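Putative methylthioribose-1-phosphate isomerase (Archaeoglobus fulgidus, PDB 1T5O) probably interconverts 5-methylthioribose 1-phosphate and 5-methylthioribulose 1-phosphate, an isomerisation that serves methionine biosynthesis. Local coordinates at residues 14-18 with 41-45; 32-36 with 80-84. All coordinates share one frame; numbering follows the deposited sequence.

Interaction 1 of 2, residues 14-18 with 41-45; sequences LIDQT and KLAVR
Gln17 and Arg45 join in a largely buried polar contact where the end of strand 12-15 meets the loop between helices 32-40 and 47-61. Arg45 NH1 donates to Gln17 OE1 over 2.7 Å, the hydrogen bond running in the amide's carbonyl plane onto a lone pair. OE1 lies near the guanidinium plane, at its edge, although the two planes stand 78° apart. Gln17 suits the place because its chain, extended beyond CG (chi2 178°), carries an uncharged acceptor across to Arg45; its NE2 is weakly bonded to Leu159 O. Asn155 OD1 takes a second bond from NH1, fixing the guanidinium further. Arg45 is predicted to bind substrate, so Gln17 probably acts as a second-shell residue that positions it. A leucine in place of Arg45 would probably leave both Gln17 OE1 and Asn155 OD1 without the donor they share. Helix 32-40 closes in a Schellman motif, Leu42 taking positive phi as the first residue to leave helical geometry. Just beyond, Ala43 O accepts a weak bond from Gln17 N at 3.3 Å. The small methyl of Ala43 fits beside Asp16 OD1 and Thr18 CG2. Asp16 OD1 is met from above its carboxylate plane by Thr18 OG1 at 2.8 Å, while Lys41 NZ remains beyond salt-bridge range of OD2. On the apolar side, Leu14 CD1 presses tightly on Val44 CG2 at 3.5 Å.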
ATOM      1  N   LEU A  14      -6.619 -14.017  26.325  1.00 37.43           N
ATOM      2  CA  LEU A  14      -6.525 -13.067  25.203  1.00 38.31           C
ATOM      3  C   LEU A  14      -6.632 -13.805  23.880  1.00 36.98           C
ATOM      4  O   LEU A  14      -6.162 -14.938  23.748  1.00 36.82           O
ATOM      5  CB  LEU A  14      -5.162 -12.374  25.106  1.00 41.04           C
ATOM      6  CG  LEU A  14      -4.184 -11.974  26.198  1.00 44.38           C
ATOM      7  CD1 LEU A  14      -2.838 -11.764  25.544  1.00 46.21           C
ATOM      8  CD2 LEU A  14      -4.638 -10.714  26.892  1.00 44.81           C
ATOM      9  N   ILE A  15      -7.218 -13.144  22.892  1.00 34.65           N
ATOM     10  CA  ILE A  15      -7.287 -13.709  21.557  1.00 33.55           C
ATOM     11  C   ILE A  15      -5.869 -13.434  21.052  1.00 32.44           C
ATOM     12  O   ILE A  15      -5.390 -12.299  21.134  1.00 31.79           O
ATOM     13  CB  ILE A  15      -8.289 -12.943  20.663  1.00 32.03           C
ATOM     14  CG1 ILE A  15      -9.713 -13.408  20.946  1.00 31.87           C
ATOM     15  CG2 ILE A  15      -7.939 -13.144  19.192  1.00 33.07           C
ATOM     16  CD1 ILE A  15     -10.774 -12.566  20.251  1.00 29.64           C
ATOM     17  N   ASP A  16      -5.195 -14.455  20.539  1.00 33.44           N
ATOM     18  CA  ASP A  16      -3.823 -14.281  20.042  1.00 33.58           C
ATOM     19  C   ASP A  16      -3.879 -13.712  18.618  1.00 32.73           C
ATOM     20  O   ASP A  16      -3.888 -14.462  17.641  1.00 31.58           O
ATOM     21  CB  ASP A  16      -3.087 -15.627  20.013  1.00 35.62           C
ATOM     22  CG  ASP A  16      -1.594 -15.475  19.803  1.00 37.42           C
ATOM     23  OD1 ASP A  16      -1.144 -14.375  19.423  1.00 37.12           O
ATOM     24  OD2 ASP A  16      -0.861 -16.462  20.017  1.00 40.65           O
ATOM     25  N   GLN A  17      -3.888 -12.388  18.506  1.00 31.04           N
ATOM     26  CA  GLN A  17      -3.984 -11.741  17.202  1.00 30.80           C
ATOM     27  C   GLN A  17      -2.858 -12.058  16.228  1.00 28.93           C
ATOM     28  O   GLN A  17      -3.058 -12.016  15.025  1.00 29.60           O
ATOM     29  CB  GLN A  17      -4.160 -10.224  17.383  1.00 30.63           C
ATOM     30  CG  GLN A  17      -5.572  -9.862  17.839  1.00 30.56           C
ATOM     31  CD  GLN A  17      -5.762  -8.376  18.082  1.00 31.65           C
ATOM     32  OE1 GLN A  17      -5.504  -7.559  17.201  1.00 33.04           O
ATOM     33  NE2 GLN A  17      -6.223  -8.020  19.280  1.00 31.13           N
ATOM     34  N   THR A  18      -1.686 -12.406  16.733  1.00 30.75           N
ATOM     35  CA  THR A  18      -0.583 -12.750  15.845  1.00 30.89           C
ATOM     36  C   THR A  18      -0.911 -14.012  15.029  1.00 31.54           C
ATOM     37  O   THR A  18      -0.261 -14.286  14.026  1.00 29.99           O
ATOM     38  CB  THR A  18       0.718 -13.009  16.633  1.00 32.24           C
ATOM     39  OG1 THR A  18       0.645 -14.296  17.258  1.00 32.75           O
ATOM     40  CG2 THR A  18       0.913 -11.937  17.703  1.00 31.72           C
ATOM     41  N   LYS A  41       4.494  -8.487  21.326  1.00 45.24           N
ATOM     42  CA  LYS A  41       4.257  -9.150  20.035  1.00 44.77           C
ATOM     43  C   LYS A  41       3.007  -8.634  19.346  1.00 43.66           C
ATOM     44  O   LYS A  41       2.663  -9.097  18.256  1.00 42.42           O
ATOM     45  CB  LYS A  41       4.027 -10.657  20.190  1.00 46.83           C
ATOM     46  CG  LYS A  41       4.981 -11.445  21.032  1.00 50.70           C
ATOM     47  CD  LYS A  41       4.682 -12.945  20.833  1.00 53.50           C
ATOM     48  CE  LYS A  41       3.197 -13.294  21.074  1.00 55.18           C
ATOM     49  NZ  LYS A  41       2.811 -14.702  20.698  1.00 54.98           N
ATOM     50  N   LEU A  42       2.306  -7.711  19.994  1.00 42.04           N
ATOM     51  CA  LEU A  42       1.056  -7.182  19.455  1.00 41.02           C
ATOM     52  C   LEU A  42      -0.022  -8.271  19.445  1.00 40.45           C
ATOM     53  O   LEU A  42      -0.915  -8.266  18.595  1.00 43.29           O
ATOM     54  CB  LEU A  42       1.249  -6.623  18.035  1.00 39.06           C
ATOM     55  CG  LEU A  42       2.317  -5.534  17.845  1.00 37.72           C
ATOM     56  CD1 LEU A  42       2.277  -5.045  16.389  1.00 37.54           C
ATOM     57  CD2 LEU A  42       2.071  -4.357  18.808  1.00 35.73           C
ATOM     58  N   ALA A  43       0.064  -9.228  20.368  1.00 39.04           N
ATOM     59  CA  ALA A  43      -0.972 -10.256  20.446  1.00 36.72           C
ATOM     60  C   ALA A  43      -2.217  -9.538  20.994  1.00 35.83           C
ATOM     61  O   ALA A  43      -3.347  -9.939  20.726  1.00 35.93           O
ATOM     62  CB  ALA A  43      -0.549 -11.390  21.368  1.00 36.64           C
ATOM     63  N   VAL A  44      -1.984  -8.484  21.778  1.00 35.03           N
ATOM     64  CA  VAL A  44      -3.053  -7.640  22.310  1.00 35.34           C
ATOM     65  C   VAL A  44      -2.694  -6.284  21.753  1.00 34.26           C
ATOM     66  O   VAL A  44      -1.523  -5.911  21.768  1.00 34.78           O
ATOM     67  CB  VAL A  44      -3.015  -7.424  23.826  1.00 36.49           C
ATOM     68  CG1 VAL A  44      -4.446  -7.274  24.333  1.00 38.06           C
ATOM     69  CG2 VAL A  44      -2.251  -8.517  24.511  1.00 39.84           C
ATOM     70  N   ARG A  45      -3.685  -5.533  21.297  1.00 33.76           N
ATOM     71  CA  ARG A  45      -3.434  -4.209  20.729  1.00 33.85           C
ATOM     72  C   ARG A  45      -4.713  -3.409  20.748  1.00 32.33           C
ATOM     73  O   ARG A  45      -5.803  -3.984  20.852  1.00 33.14           O
ATOM     74  CB  ARG A  45      -2.936  -4.343  19.291  1.00 34.30           C
ATOM     75  CG  ARG A  45      -3.645  -5.425  18.519  1.00 34.32           C
ATOM     76  CD  ARG A  45      -3.385  -5.240  17.038  1.00 35.03           C
ATOM     77  NE  ARG A  45      -4.053  -4.051  16.520  1.00 34.55           N
ATOM     78  CZ  ARG A  45      -5.357  -3.969  16.291  1.00 36.20           C
ATOM     79  NH1 ARG A  45      -6.139  -5.014  16.537  1.00 36.34           N
ATOM     80  NH2 ARG A  45      -5.883  -2.849  15.801  1.00 35.58           N
TER

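Interaction 2 of 2, residues 32-36 with 80-84; sequences VEELA and AADFL
Two helices of the N-terminal helical region, 32-40 and 70-85, pack side by side here through Val32, Ala36, Phe83 and Leu84. Their short segments run nearly parallel, with a crossing angle of -23° and a closest axis approach of 10.6 Å. Phe83 bridges this spacing: with CG anti to the backbone N (chi1 163°), its ring reaches toward the first turn of the facing helix. Val32 CG1 approaches the ring obliquely, 3.3 Å from CD1 of Phe83. One turn later the methyl of Ala36 lies 3.6 Å from Phe83 CE1, and alanine's small size lets the ring come close to that helix. The ring's far end, CZ, also meets the backbone of Glu33, whose charged side chain starts away from the interface. Leu84 fills the other part of the seam. Its CG lies 3.8 Å from Val32 CG1, while its two methyls divide between neighbours, CD1 meeting Leu35 CD2 at 4.0 Å and CD2 meeting the Ala36 methyl. One methyl of Val32, CG1, thus fits the notch formed by the ring and Leu84, a place for a short apolar side chain. Leu84 also touches Ile98 of helix 92-105, and Ala80 rests on Ala61 at the end of helix 47-61, so the pair belongs to a larger helical bundle.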
ATOM      1  N   VAL A  32       3.074 -12.271  34.791  1.00 54.81           N
ATOM      2  CA  VAL A  32       3.427 -10.931  34.331  1.00 56.36           C
ATOM      3  C   VAL A  32       4.169 -10.915  33.006  1.00 55.60           C
ATOM      4  O   VAL A  32       3.798 -10.194  32.082  1.00 55.33           O
ATOM      5  CB  VAL A  32       4.367 -10.202  35.326  1.00 58.33           C
ATOM      6  CG1 VAL A  32       4.076  -8.709  35.298  1.00 58.84           C
ATOM      7  CG2 VAL A  32       4.246 -10.792  36.724  1.00 60.02           C
ATOM      8  N   GLU A  33       5.247 -11.689  32.944  1.00 54.47           N
ATOM      9  CA  GLU A  33       6.084 -11.753  31.758  1.00 53.76           C
ATOM     10  C   GLU A  33       5.335 -12.170  30.499  1.00 52.13           C
ATOM     11  O   GLU A  33       5.576 -11.613  29.425  1.00 51.72           O
ATOM     12  CB  GLU A  33       7.271 -12.693  32.008  1.00 54.97           C
ATOM     13  CG  GLU A  33       8.152 -12.268  33.184  1.00 57.83           C
ATOM     14  CD  GLU A  33       9.257 -13.272  33.497  1.00 60.26           C
ATOM     15  OE1 GLU A  33       8.940 -14.466  33.724  1.00 60.62           O
ATOM     16  OE2 GLU A  33      10.444 -12.863  33.522  1.00 61.08           O
ATOM     17  N   GLU A  34       4.427 -13.131  30.625  1.00 50.69           N
ATOM     18  CA  GLU A  34       3.668 -13.593  29.469  1.00 50.23           C
ATOM     19  C   GLU A  34       2.813 -12.484  28.868  1.00 48.67           C
ATOM     20  O   GLU A  34       2.783 -12.291  27.649  1.00 47.88           O
ATOM     21  CB  GLU A  34       2.786 -14.773  29.856  1.00 51.00           C
ATOM     22  CG  GLU A  34       3.583 -15.947  30.383  1.00 53.62           C
ATOM     23  CD  GLU A  34       2.758 -17.209  30.459  1.00 53.76           C
ATOM     24  OE1 GLU A  34       1.630 -17.149  30.985  1.00 54.75           O
ATOM     25  OE2 GLU A  34       3.243 -18.260  29.996  1.00 55.63           O
ATOM     26  N   LEU A  35       2.116 -11.757  29.729  1.00 46.60           N
ATOM     27  CA  LEU A  35       1.276 -10.667  29.281  1.00 44.65           C
ATOM     28  C   LEU A  35       2.174  -9.642  28.613  1.00 44.85           C
ATOM     29  O   LEU A  35       1.887  -9.163  27.514  1.00 43.18           O
ATOM     30  CB  LEU A  35       0.561 -10.040  30.479  1.00 42.98           C
ATOM     31  CG  LEU A  35      -0.395  -8.872  30.216  1.00 41.84           C
ATOM     32  CD1 LEU A  35      -1.514  -9.283  29.249  1.00 40.32           C
ATOM     33  CD2 LEU A  35      -0.972  -8.408  31.551  1.00 40.51           C
ATOM     34  N   ALA A  36       3.274  -9.309  29.282  1.00 45.35           N
ATOM     35  CA  ALA A  36       4.201  -8.332  28.735  1.00 45.74           C
ATOM     36  C   ALA A  36       4.668  -8.727  27.335  1.00 46.13           C
ATOM     37  O   ALA A  36       4.733  -7.883  26.441  1.00 46.39           O
ATOM     38  CB  ALA A  36       5.401  -8.154  29.667  1.00 45.69           C
ATOM     39  N   ALA A  80       5.179  -5.120  40.010  1.00 46.95           N
ATOM     40  CA  ALA A  80       4.556  -5.620  38.788  1.00 46.80           C
ATOM     41  C   ALA A  80       4.018  -4.453  37.951  1.00 46.59           C
ATOM     42  O   ALA A  80       4.161  -4.446  36.727  1.00 45.92           O
ATOM     43  CB  ALA A  80       3.428  -6.592  39.135  1.00 46.06           C
ATOM     44  N   ALA A  81       3.409  -3.473  38.620  1.00 46.32           N
ATOM     45  CA  ALA A  81       2.865  -2.293  37.955  1.00 45.97           C
ATOM     46  C   ALA A  81       3.995  -1.586  37.215  1.00 46.97           C
ATOM     47  O   ALA A  81       3.834  -1.169  36.070  1.00 46.74           O
ATOM     48  CB  ALA A  81       2.254  -1.359  38.982  1.00 45.53           C
ATOM     49  N   ASP A  82       5.133  -1.446  37.894  1.00 48.43           N
ATOM     50  CA  ASP A  82       6.334  -0.808  37.345  1.00 49.53           C
ATOM     51  C   ASP A  82       6.861  -1.593  36.148  1.00 49.03           C
ATOM     52  O   ASP A  82       7.208  -1.026  35.108  1.00 48.17           O
ATOM     53  CB  ASP A  82       7.441  -0.749  38.409  1.00 51.51           C
ATOM     54  CG  ASP A  82       7.271   0.413  39.375  1.00 54.06           C
ATOM     55  OD1 ASP A  82       6.190   1.046  39.378  1.00 55.19           O
ATOM     56  OD2 ASP A  82       8.223   0.690  40.143  1.00 56.69           O
ATOM     57  N   PHE A  83       6.924  -2.910  36.310  1.00 47.95           N
ATOM     58  CA  PHE A  83       7.405  -3.767  35.246  1.00 47.40           C
ATOM     59  C   PHE A  83       6.512  -3.731  34.010  1.00 47.31           C
ATOM     60  O   PHE A  83       7.010  -3.612  32.887  1.00 46.41           O
ATOM     61  CB  PHE A  83       7.534  -5.203  35.753  1.00 48.05           C
ATOM     62  CG  PHE A  83       7.619  -6.221  34.657  1.00 49.34           C
ATOM     63  CD1 PHE A  83       6.464  -6.795  34.133  1.00 49.02           C
ATOM     64  CD2 PHE A  83       8.850  -6.594  34.132  1.00 49.91           C
ATOM     65  CE1 PHE A  83       6.533  -7.722  33.110  1.00 49.01           C
ATOM     66  CE2 PHE A  83       8.925  -7.525  33.105  1.00 49.74           C
ATOM     67  CZ  PHE A  83       7.766  -8.089  32.594  1.00 49.03           C
ATOM     68  N   LEU A  84       5.198  -3.841  34.205  1.00 46.85           N
ATOM     69  CA  LEU A  84       4.286  -3.842  33.064  1.00 46.99           C
ATOM     70  C   LEU A  84       4.231  -2.518  32.327  1.00 46.13           C
ATOM     71  O   LEU A  84       4.203  -2.499  31.099  1.00 46.45           O
ATOM     72  CB  LEU A  84       2.868  -4.250  33.484  1.00 48.23           C
ATOM     73  CG  LEU A  84       2.569  -5.751  33.405  1.00 49.53           C
ATOM     74  CD1 LEU A  84       1.167  -6.035  33.923  1.00 50.11           C
ATOM     75  CD2 LEU A  84       2.709  -6.221  31.968  1.00 50.24           C
TER

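Overall arrangement
From the N terminus the chain passes through strand 12-15 and the first half of interaction 1, then through strand 26-29 into helix 32-40, whose first turn supplies the first half of interaction 2. The loop after that helix returns to residues 14-18, closing interaction 1. Only after helix 47-61 does helix 70-85 reach residues 32-36 and close interaction 2. The two closures therefore cross rather than nest, and helix 32-40 links them: its start is held against helix 70-85, while the loop following its end is held against the small antiparallel sheet. The centres of the two interactions lie about 15 Å apart, and Leu14 CD2 packs on Leu35 CD1 at 4.2 Å, joining the sheet directly to helix 32-40.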